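PDB 3SYJ: adhesion and penetration protein autotransporter from Haemophilus influenzae, which promotes bacterial adherence to and invasion of host cells as a self-associating surface adhesin, and is probably also a serine protease. Local coordinates for residues 5-11 with 30-34; 12-17 with 177-182; 486-492 with 511-517. All blocks are in the same frame, centred on the assembly; numbering follows the deposited sequence.

Overall arrangement
Near the N terminus, helix 9-17 serves two contacts. Contact 1 closes a short loop, bringing residues 30-34, at the end of strand 29-32, back against residues 5-11. Contact 2 starts on the next turns of the same helix and reaches some 160 residues ahead to strand 179-182, an outermost strand of the antiparallel sheet of the protease-like domain. The two cross along the chain and touch in space, Tyr9 OH lying 3.0 Å from Tyr177 OH, a probable hydrogen bond. Contact 3 follows in series and joins neighbouring parallel strands of the beta-helix, 487-489 and 510-514; its centre is about 44 Å from that of contact 1 and about 37 Å from that of contact 2.

Contact 1 of 3, residues 5-11 with 30-34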
# COMPACT_ATOMS: atom_id res chain seq x y z
N PHE A 5 5.33 -47.40 -44.51
CA PHE A 5 5.10 -46.13 -45.19
C PHE A 5 3.77 -45.48 -44.81
O PHE A 5 3.56 -44.29 -45.07
CB PHE A 5 5.20 -46.31 -46.71
CG PHE A 5 5.11 -45.02 -47.48
CD1 PHE A 5 6.13 -44.08 -47.41
CD2 PHE A 5 4.00 -44.74 -48.28
CE1 PHE A 5 6.05 -42.89 -48.11
CE2 PHE A 5 3.92 -43.55 -48.98
CZ PHE A 5 4.95 -42.63 -48.90
N GLY A 6 2.89 -46.25 -44.18
CA GLY A 6 1.63 -45.72 -43.68
C GLY A 6 1.78 -44.87 -42.42
O GLY A 6 0.82 -44.24 -41.97
N ILE A 7 2.99 -44.86 -41.86
CA ILE A 7 3.31 -44.05 -40.68
C ILE A 7 4.51 -43.16 -41.00
O ILE A 7 5.45 -43.61 -41.66
CB ILE A 7 3.61 -44.96 -39.47
CG1 ILE A 7 2.33 -45.63 -38.98
CG2 ILE A 7 4.28 -44.18 -38.34
CD1 ILE A 7 2.58 -46.79 -38.05
N ASP A 8 4.47 -41.90 -40.55
CA ASP A 8 5.57 -40.96 -40.77
C ASP A 8 6.90 -41.61 -40.46
O ASP A 8 7.07 -42.21 -39.40
CB ASP A 8 5.43 -39.73 -39.88
CG ASP A 8 4.34 -38.80 -40.34
OD1 ASP A 8 3.93 -38.88 -41.52
OD2 ASP A 8 3.88 -37.98 -39.52
N TYR A 9 7.84 -41.48 -41.39
CA TYR A 9 9.18 -42.02 -41.20
C TYR A 9 9.81 -41.40 -39.97
O TYR A 9 10.62 -42.03 -39.30
CB TYR A 9 10.05 -41.74 -42.43
CG TYR A 9 11.21 -42.68 -42.62
CD1 TYR A 9 11.05 -44.06 -42.53
CD2 TYR A 9 12.47 -42.20 -42.93
CE1 TYR A 9 12.12 -44.93 -42.73
CE2 TYR A 9 13.54 -43.05 -43.12
CZ TYR A 9 13.37 -44.41 -43.02
OH TYR A 9 14.45 -45.23 -43.22
N GLN A 10 9.42 -40.16 -39.66
CA GLN A 10 10.00 -39.45 -38.53
C GLN A 10 9.92 -40.23 -37.22
O GLN A 10 10.84 -40.17 -36.40
CB GLN A 10 9.38 -38.06 -38.36
CG GLN A 10 10.22 -37.13 -37.49
CD GLN A 10 11.57 -36.78 -38.14
OE1 GLN A 10 11.64 -36.51 -39.34
NE2 GLN A 10 12.63 -36.78 -37.33
N TYR A 11 8.83 -40.97 -37.02
CA TYR A 11 8.68 -41.77 -35.80
C TYR A 11 9.86 -42.70 -35.61
O TYR A 11 10.46 -42.78 -34.55
CB TYR A 11 7.40 -42.60 -35.83
CG TYR A 11 6.14 -41.85 -35.47
CD1 TYR A 11 5.85 -41.55 -34.14
CD2 TYR A 11 5.23 -41.46 -36.45
CE1 TYR A 11 4.68 -40.87 -33.81
CE2 TYR A 11 4.08 -40.79 -36.13
CZ TYR A 11 3.80 -40.50 -34.81
OH TYR A 11 2.64 -39.83 -34.51
N LYS A 30 1.77 -41.47 -28.04
CA LYS A 30 0.76 -41.78 -29.03
C LYS A 30 1.38 -41.77 -30.43
O LYS A 30 2.16 -40.88 -30.76
CB LYS A 30 -0.39 -40.79 -28.94
CG LYS A 30 -1.25 -40.98 -27.70
CD LYS A 30 -2.18 -39.79 -27.50
CE LYS A 30 -2.98 -39.90 -26.21
NZ LYS A 30 -3.87 -41.09 -26.21
N VAL A 31 1.04 -42.78 -31.22
CA VAL A 31 1.54 -42.89 -32.58
C VAL A 31 0.38 -42.90 -33.57
O VAL A 31 -0.45 -43.80 -33.54
CB VAL A 31 2.36 -44.18 -32.75
CG1 VAL A 31 2.76 -44.36 -34.21
CG2 VAL A 31 3.58 -44.14 -31.84
N TYR A 32 0.32 -41.87 -34.41
CA TYR A 32 -0.76 -41.74 -35.39
C TYR A 32 -0.27 -42.12 -36.78
O TYR A 32 0.91 -41.96 -37.08
CB TYR A 32 -1.30 -40.30 -35.40
CG TYR A 32 -1.80 -39.85 -34.06
CD1 TYR A 32 -3.12 -40.09 -33.67
CD2 TYR A 32 -0.97 -39.19 -33.16
CE1 TYR A 32 -3.58 -39.69 -32.43
CE2 TYR A 32 -1.42 -38.79 -31.92
CZ TYR A 32 -2.73 -39.04 -31.56
OH TYR A 32 -3.18 -38.63 -30.33
N ASN A 33 -1.16 -42.65 -37.62
CA ASN A 33 -0.80 -42.93 -39.01
C ASN A 33 -0.94 -41.68 -39.89
O ASN A 33 -1.29 -40.60 -39.40
CB ASN A 33 -1.57 -44.12 -39.58
CG ASN A 33 -3.08 -43.89 -39.64
OD1 ASN A 33 -3.57 -42.75 -39.66
ND2 ASN A 33 -3.83 -44.98 -39.67
N LYS A 34 -0.66 -41.83 -41.18
CA LYS A 34 -0.69 -40.67 -42.06
C LYS A 34 -2.11 -40.15 -42.24
O LYS A 34 -2.31 -39.03 -42.70
CB LYS A 34 -0.01 -40.98 -43.39
CG LYS A 34 1.50 -41.19 -43.23
CD LYS A 34 2.23 -41.31 -44.56
CE LYS A 34 3.74 -41.31 -44.32
NZ LYS A 34 4.53 -41.84 -45.47
O HOH W 1 6.84 -43.22 -43.95
O HOH W 2 2.12 -40.83 -39.29
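Two rings, those of Phe5 and Tyr11, each have one face occupied from residues 30-34. Over Phe5 stands the ammonium of Lys34, a cation-pi contact with NZ 3.4 Å from the ring centroid and 20° off the normal. Over the centre of Tyr11 sits Val31 CG1, 4.0 Å from the centroid, a CH-pi contact; at that ring's edge, in plane, lie Asp8 O and a water that links Asp8 N to Tyr32 O. Tyr11 OH meets the edge of the Tyr32 ring and accepts a nearly straight hydrogen bond from Tyr32 N (3.1 Å, 173° at the hydrogen).

Lys34 runs extended beyond CG, which carries its ammonium past Gly6 O to Phe5. There NZ donates to Phe5 O (2.7 Å) in the carbonyl plane, and to another water, 2.7 Å from Ile7 O, while Lys34 N bonds Gly6 O at 2.9 Å.

The contact joins the turn leading into helix 9-17 to the end of strand 29-32 in the N-terminal S6 peptidase region; Glu609 on helix 603-609, salt-bridged to Lys34, ties it to a later part of the chain.

One ammonium thus combines a ring face, a carbonyl, a water and a carboxylate. Asp8 OD1, 5.0 Å from Lys34 NZ, would probably help stabilise its positive charge.

Contact 2 of 3, residues 12-17 with 177-182; sequences YRDFAE and YLTAGN
Ala16 and Ala180 meet methyl to methyl, CB to CB at 3.6 Å, where helix 12-17 passes over strand 179-182. The segment axes approach to 5.8 Å at an angle of 90°, and the small side chains let the backbones come this close. Beside them the Phe15 ring lies against the strand: Gly181 CA sits over one face, offset toward the rim and 3.7 Å from the centroid, a CH-pi contact. With CG anti to the backbone N (chi1 -154°), the ring extends along the strand toward Asn182.

Polar contacts across the pair are weak. Ala180 N donates to Tyr12 O at 3.3 Å with a bent geometry, and Arg13 NE reaches Leu178 O at 3.2 Å. Bends at chi2 and chi3 turn the Arg13 chain back toward 177-178, where Tyr177 CD1 lies over one face of the guanidinium, the two planes being 34° apart.

The next layer positions these groups. Glu17 OE2 lies at the guanidinium edge, in plane, as a salt-bridge partner of Arg13 NH2 (3.5 Å), and a water joins the same oxygen to Leu178 N. Its other oxygen, OE1, pairs with Arg56. Phe22 meets Phe15 edge-to-face.

Further out, strand 151-155 pairs with 179-182 through backbone bonds and adds Val152 against Phe15 and Ile154 against Ala16 and Ala180. Helix 9-17 thus packs across the edge strand 179-182 and its neighbour 151-155, in the S6 peptidase domain, whose family belongs to the chymotrypsin-like PA clan.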
# COMPACT_ATOMS: atom_id res chain seq x y z
N TYR A 12 10.20 -43.42 -36.67
CA TYR A 12 11.25 -44.40 -36.60
C TYR A 12 12.62 -43.75 -36.43
O TYR A 12 13.54 -44.34 -35.86
CB TYR A 12 11.23 -45.24 -37.86
CG TYR A 12 9.93 -45.97 -38.11
CD1 TYR A 12 9.68 -47.20 -37.52
CD2 TYR A 12 8.96 -45.43 -38.94
CE1 TYR A 12 8.49 -47.89 -37.75
CE2 TYR A 12 7.77 -46.10 -39.19
CZ TYR A 12 7.54 -47.33 -38.59
OH TYR A 12 6.36 -47.99 -38.84
N ARG A 13 12.78 -42.55 -36.97
CA ARG A 13 14.05 -41.85 -36.84
C ARG A 13 14.18 -41.30 -35.42
O ARG A 13 15.21 -41.48 -34.78
CB ARG A 13 14.15 -40.72 -37.87
CG ARG A 13 14.27 -41.19 -39.32
CD ARG A 13 15.54 -41.98 -39.57
NE ARG A 13 16.66 -41.46 -38.79
CZ ARG A 13 17.32 -40.35 -39.09
NH1 ARG A 13 16.97 -39.67 -40.16
NH2 ARG A 13 18.32 -39.92 -38.32
N ASP A 14 13.14 -40.64 -34.93
CA ASP A 14 13.15 -40.08 -33.58
C ASP A 14 13.37 -41.18 -32.54
O ASP A 14 14.13 -41.01 -31.58
CB ASP A 14 11.85 -39.32 -33.29
CG ASP A 14 11.81 -37.94 -33.95
OD1 ASP A 14 12.86 -37.52 -34.50
OD2 ASP A 14 10.75 -37.28 -33.91
N PHE A 15 12.70 -42.31 -32.75
CA PHE A 15 12.81 -43.47 -31.88
C PHE A 15 14.28 -43.85 -31.69
O PHE A 15 14.76 -44.00 -30.57
CB PHE A 15 12.02 -44.66 -32.46
CG PHE A 15 11.55 -45.66 -31.44
CD1 PHE A 15 10.33 -45.49 -30.80
CD2 PHE A 15 12.31 -46.77 -31.13
CE1 PHE A 15 9.88 -46.41 -29.87
CE2 PHE A 15 11.87 -47.70 -30.19
CZ PHE A 15 10.65 -47.52 -29.56
N ALA A 16 15.01 -43.97 -32.80
CA ALA A 16 16.41 -44.41 -32.76
C ALA A 16 17.33 -43.38 -32.10
O ALA A 16 18.30 -43.75 -31.44
CB ALA A 16 16.90 -44.74 -34.15
N GLU A 17 17.02 -42.10 -32.29
CA GLU A 17 17.86 -41.03 -31.77
C GLU A 17 17.39 -40.54 -30.39
O GLU A 17 17.96 -39.59 -29.86
CB GLU A 17 17.91 -39.84 -32.74
CG GLU A 17 18.22 -40.19 -34.21
CD GLU A 17 19.63 -40.74 -34.42
OE1 GLU A 17 20.51 -40.55 -33.55
OE2 GLU A 17 19.86 -41.38 -35.48
N TYR A 177 22.31 -44.32 -41.69
CA TYR A 177 21.71 -43.81 -40.47
C TYR A 177 20.94 -44.90 -39.71
O TYR A 177 20.76 -46.02 -40.20
CB TYR A 177 20.79 -42.61 -40.78
CG TYR A 177 19.70 -42.94 -41.78
CD1 TYR A 177 18.52 -43.56 -41.38
CD2 TYR A 177 19.86 -42.64 -43.13
CE1 TYR A 177 17.53 -43.88 -42.29
CE2 TYR A 177 18.88 -42.95 -44.04
CZ TYR A 177 17.72 -43.57 -43.62
OH TYR A 177 16.76 -43.87 -44.55
N LEU A 178 20.49 -44.55 -38.51
CA LEU A 178 19.80 -45.50 -37.65
C LEU A 178 18.29 -45.41 -37.81
O LEU A 178 17.74 -44.32 -37.97
CB LEU A 178 20.15 -45.23 -36.19
CG LEU A 178 21.62 -45.42 -35.79
CD1 LEU A 178 21.87 -44.74 -34.47
CD2 LEU A 178 22.00 -46.90 -35.74
N THR A 179 17.62 -46.55 -37.77
CA THR A 179 16.16 -46.59 -37.62
C THR A 179 15.86 -47.58 -36.53
O THR A 179 16.66 -48.48 -36.26
CB THR A 179 15.43 -47.02 -38.90
OG1 THR A 179 15.91 -48.30 -39.33
CG2 THR A 179 15.63 -46.00 -40.00
N ALA A 180 14.70 -47.44 -35.89
CA ALA A 180 14.37 -48.27 -34.74
C ALA A 180 12.87 -48.28 -34.46
O ALA A 180 12.12 -47.51 -35.05
CB ALA A 180 15.14 -47.79 -33.52
N GLY A 181 12.45 -49.14 -33.55
CA GLY A 181 11.05 -49.20 -33.13
C GLY A 181 10.93 -50.39 -32.21
O GLY A 181 11.95 -50.97 -31.84
N ASN A 182 9.73 -50.78 -31.82
CA ASN A 182 9.60 -52.06 -31.12
C ASN A 182 9.85 -53.21 -32.09
O ASN A 182 9.82 -53.01 -33.31
CB ASN A 182 8.27 -52.20 -30.38
CG ASN A 182 7.06 -52.07 -31.28
OD1 ASN A 182 6.55 -50.97 -31.50
ND2 ASN A 182 6.58 -53.20 -31.79
O HOH W 3 21.80 -42.24 -37.32

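Contact 3 of 3, residues 486-492 with 511-517; sequences SLTFKRI and NVTITGN
Phe489 meets strand 510-514 through CB and one edge of its ring. CB lies 4.0 Å from Thr513 O. With CG anti to the carbonyl carbon (chi1 -68°), the ring turns its edge to Val512, whose CG1 is 3.8 Å from CD2 and only slightly farther from CE2. One ring face is covered from within its own segment by Ile492 CG1, offset toward the rim. Farther along, Ile492 CD1 meets Ile514 CD1 at 3.7 Å, the two side chains crossing at about a right angle. Leu487, Phe489, Val512 and Ile514 share one face of the sheet; Thr488 and Thr513 lie side by side on the other.

The backbones pair in parallel, with segment axes 19° apart and 4.7 Å at closest. Bonds alternate in direction: Leu487 N to Asn511 O, Thr513 N to Leu487 O, Phe489 N to Thr513 O (2.7 Å, 171° at the hydrogen) and Thr515 N to Phe489 O. Before them, Ser486 OG accepts from Asn511 N (3.0 Å), a side chain extending the pairing. After them a weak bond, Gly516 N to Lys490 O, continues it. A water donates to Leu487 O and lies 2.6 Å from Thr513 OG1, bridging them on the threonine face.

Strand 555-559 bonds the far side of 510-514, while Ile501 touches both Ile492 and Val512 on the apolar face. In-register parallel strands from consecutive turns, with aliphatic and aromatic side chains stacked on one face, are typical of a parallel beta-helix, here the right-handed one known from autotransporter passenger domains.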
# COMPACT_ATOMS: atom_id res chain seq x y z
N SER A 486 36.68 -18.17 -10.48
CA SER A 486 36.10 -17.47 -11.61
C SER A 486 36.78 -17.84 -12.91
O SER A 486 37.96 -18.17 -12.93
CB SER A 486 36.14 -15.96 -11.38
OG SER A 486 35.24 -15.60 -10.35
N LEU A 487 36.01 -17.81 -14.00
CA LEU A 487 36.51 -18.17 -15.31
C LEU A 487 36.01 -17.17 -16.34
O LEU A 487 34.94 -16.58 -16.17
CB LEU A 487 36.03 -19.56 -15.72
CG LEU A 487 36.45 -20.74 -14.85
CD1 LEU A 487 35.69 -21.99 -15.27
CD2 LEU A 487 37.96 -20.96 -14.96
N THR A 488 36.79 -16.98 -17.39
CA THR A 488 36.33 -16.26 -18.57
C THR A 488 36.35 -17.22 -19.75
O THR A 488 37.31 -17.97 -19.92
CB THR A 488 37.25 -15.08 -18.91
OG1 THR A 488 37.21 -14.13 -17.85
CG2 THR A 488 36.79 -14.41 -20.19
N PHE A 489 35.29 -17.18 -20.55
CA PHE A 489 35.24 -17.92 -21.81
C PHE A 489 35.11 -16.95 -22.98
O PHE A 489 34.53 -15.86 -22.85
CB PHE A 489 34.03 -18.85 -21.86
CG PHE A 489 34.08 -20.00 -20.89
CD1 PHE A 489 34.49 -21.25 -21.32
CD2 PHE A 489 33.68 -19.84 -19.58
CE1 PHE A 489 34.51 -22.32 -20.44
CE2 PHE A 489 33.70 -20.91 -18.70
CZ PHE A 489 34.12 -22.15 -19.13
N LYS A 490 35.63 -17.34 -24.14
CA LYS A 490 35.28 -16.66 -25.38
C LYS A 490 33.95 -17.23 -25.84
O LYS A 490 32.95 -16.52 -25.93
CB LYS A 490 36.37 -16.87 -26.43
CG LYS A 490 37.68 -16.22 -26.05
CD LYS A 490 38.81 -16.66 -26.95
CE LYS A 490 40.16 -16.22 -26.40
NZ LYS A 490 41.26 -17.09 -26.90
N ARG A 491 33.93 -18.54 -26.12
CA ARG A 491 32.67 -19.28 -26.23
C ARG A 491 32.76 -20.55 -25.39
O ARG A 491 33.84 -21.13 -25.22
CB ARG A 491 32.33 -19.61 -27.68
CG ARG A 491 33.41 -20.35 -28.44
CD ARG A 491 32.97 -20.66 -29.89
NE ARG A 491 32.29 -21.94 -29.95
CZ ARG A 491 32.89 -23.09 -30.24
NH1 ARG A 491 34.18 -23.12 -30.54
NH2 ARG A 491 32.19 -24.20 -30.24
N ILE A 492 31.63 -21.00 -24.86
CA ILE A 492 31.60 -22.26 -24.14
C ILE A 492 31.23 -23.37 -25.12
O ILE A 492 30.22 -23.29 -25.80
CB ILE A 492 30.59 -22.23 -22.97
CG1 ILE A 492 30.86 -21.03 -22.06
CG2 ILE A 492 30.68 -23.51 -22.15
CD1 ILE A 492 29.75 -20.79 -21.04
N ASN A 511 32.28 -16.20 -10.52
CA ASN A 511 31.83 -15.49 -11.71
C ASN A 511 32.20 -16.22 -12.99
O ASN A 511 33.31 -16.74 -13.10
CB ASN A 511 32.40 -14.08 -11.75
CG ASN A 511 32.10 -13.29 -10.49
OD1 ASN A 511 30.96 -13.26 -10.01
ND2 ASN A 511 33.12 -12.65 -9.94
N VAL A 512 31.28 -16.27 -13.94
CA VAL A 512 31.61 -16.69 -15.29
C VAL A 512 31.42 -15.51 -16.23
O VAL A 512 30.35 -14.91 -16.29
CB VAL A 512 30.71 -17.85 -15.79
CG1 VAL A 512 31.22 -18.38 -17.13
CG2 VAL A 512 30.65 -18.97 -14.78
N THR A 513 32.48 -15.16 -16.94
CA THR A 513 32.40 -14.11 -17.94
C THR A 513 32.45 -14.73 -19.34
O THR A 513 33.26 -15.61 -19.60
CB THR A 513 33.52 -13.07 -17.74
OG1 THR A 513 33.46 -12.55 -16.41
CG2 THR A 513 33.40 -11.91 -18.74
N ILE A 514 31.56 -14.28 -20.21
CA ILE A 514 31.57 -14.70 -21.61
C ILE A 514 31.83 -13.48 -22.48
O ILE A 514 31.10 -12.49 -22.40
CB ILE A 514 30.24 -15.37 -22.00
CG1 ILE A 514 30.04 -16.66 -21.20
CG2 ILE A 514 30.21 -15.67 -23.49
CD1 ILE A 514 28.65 -17.23 -21.29
N THR A 515 32.89 -13.54 -23.29
CA THR A 515 33.31 -12.39 -24.09
C THR A 515 33.01 -12.52 -25.59
O THR A 515 33.15 -11.56 -26.35
CB THR A 515 34.81 -12.11 -23.92
OG1 THR A 515 35.57 -13.26 -24.33
CG2 THR A 515 35.12 -11.79 -22.46
N GLY A 516 32.60 -13.71 -26.02
CA GLY A 516 32.29 -13.93 -27.42
C GLY A 516 33.54 -14.23 -28.23
O GLY A 516 34.64 -14.20 -27.69
N ASN A 517 33.36 -14.54 -29.50
CA ASN A 517 34.49 -14.87 -30.36
C ASN A 517 35.40 -13.67 -30.55
O ASN A 517 34.93 -12.54 -30.73
CB ASN A 517 34.01 -15.41 -31.71
CG ASN A 517 33.43 -16.80 -31.62
OD1 ASN A 517 32.44 -17.12 -32.26
ND2 ASN A 517 34.06 -17.64 -30.80
O HOH W 4 34.55 -14.15 -14.66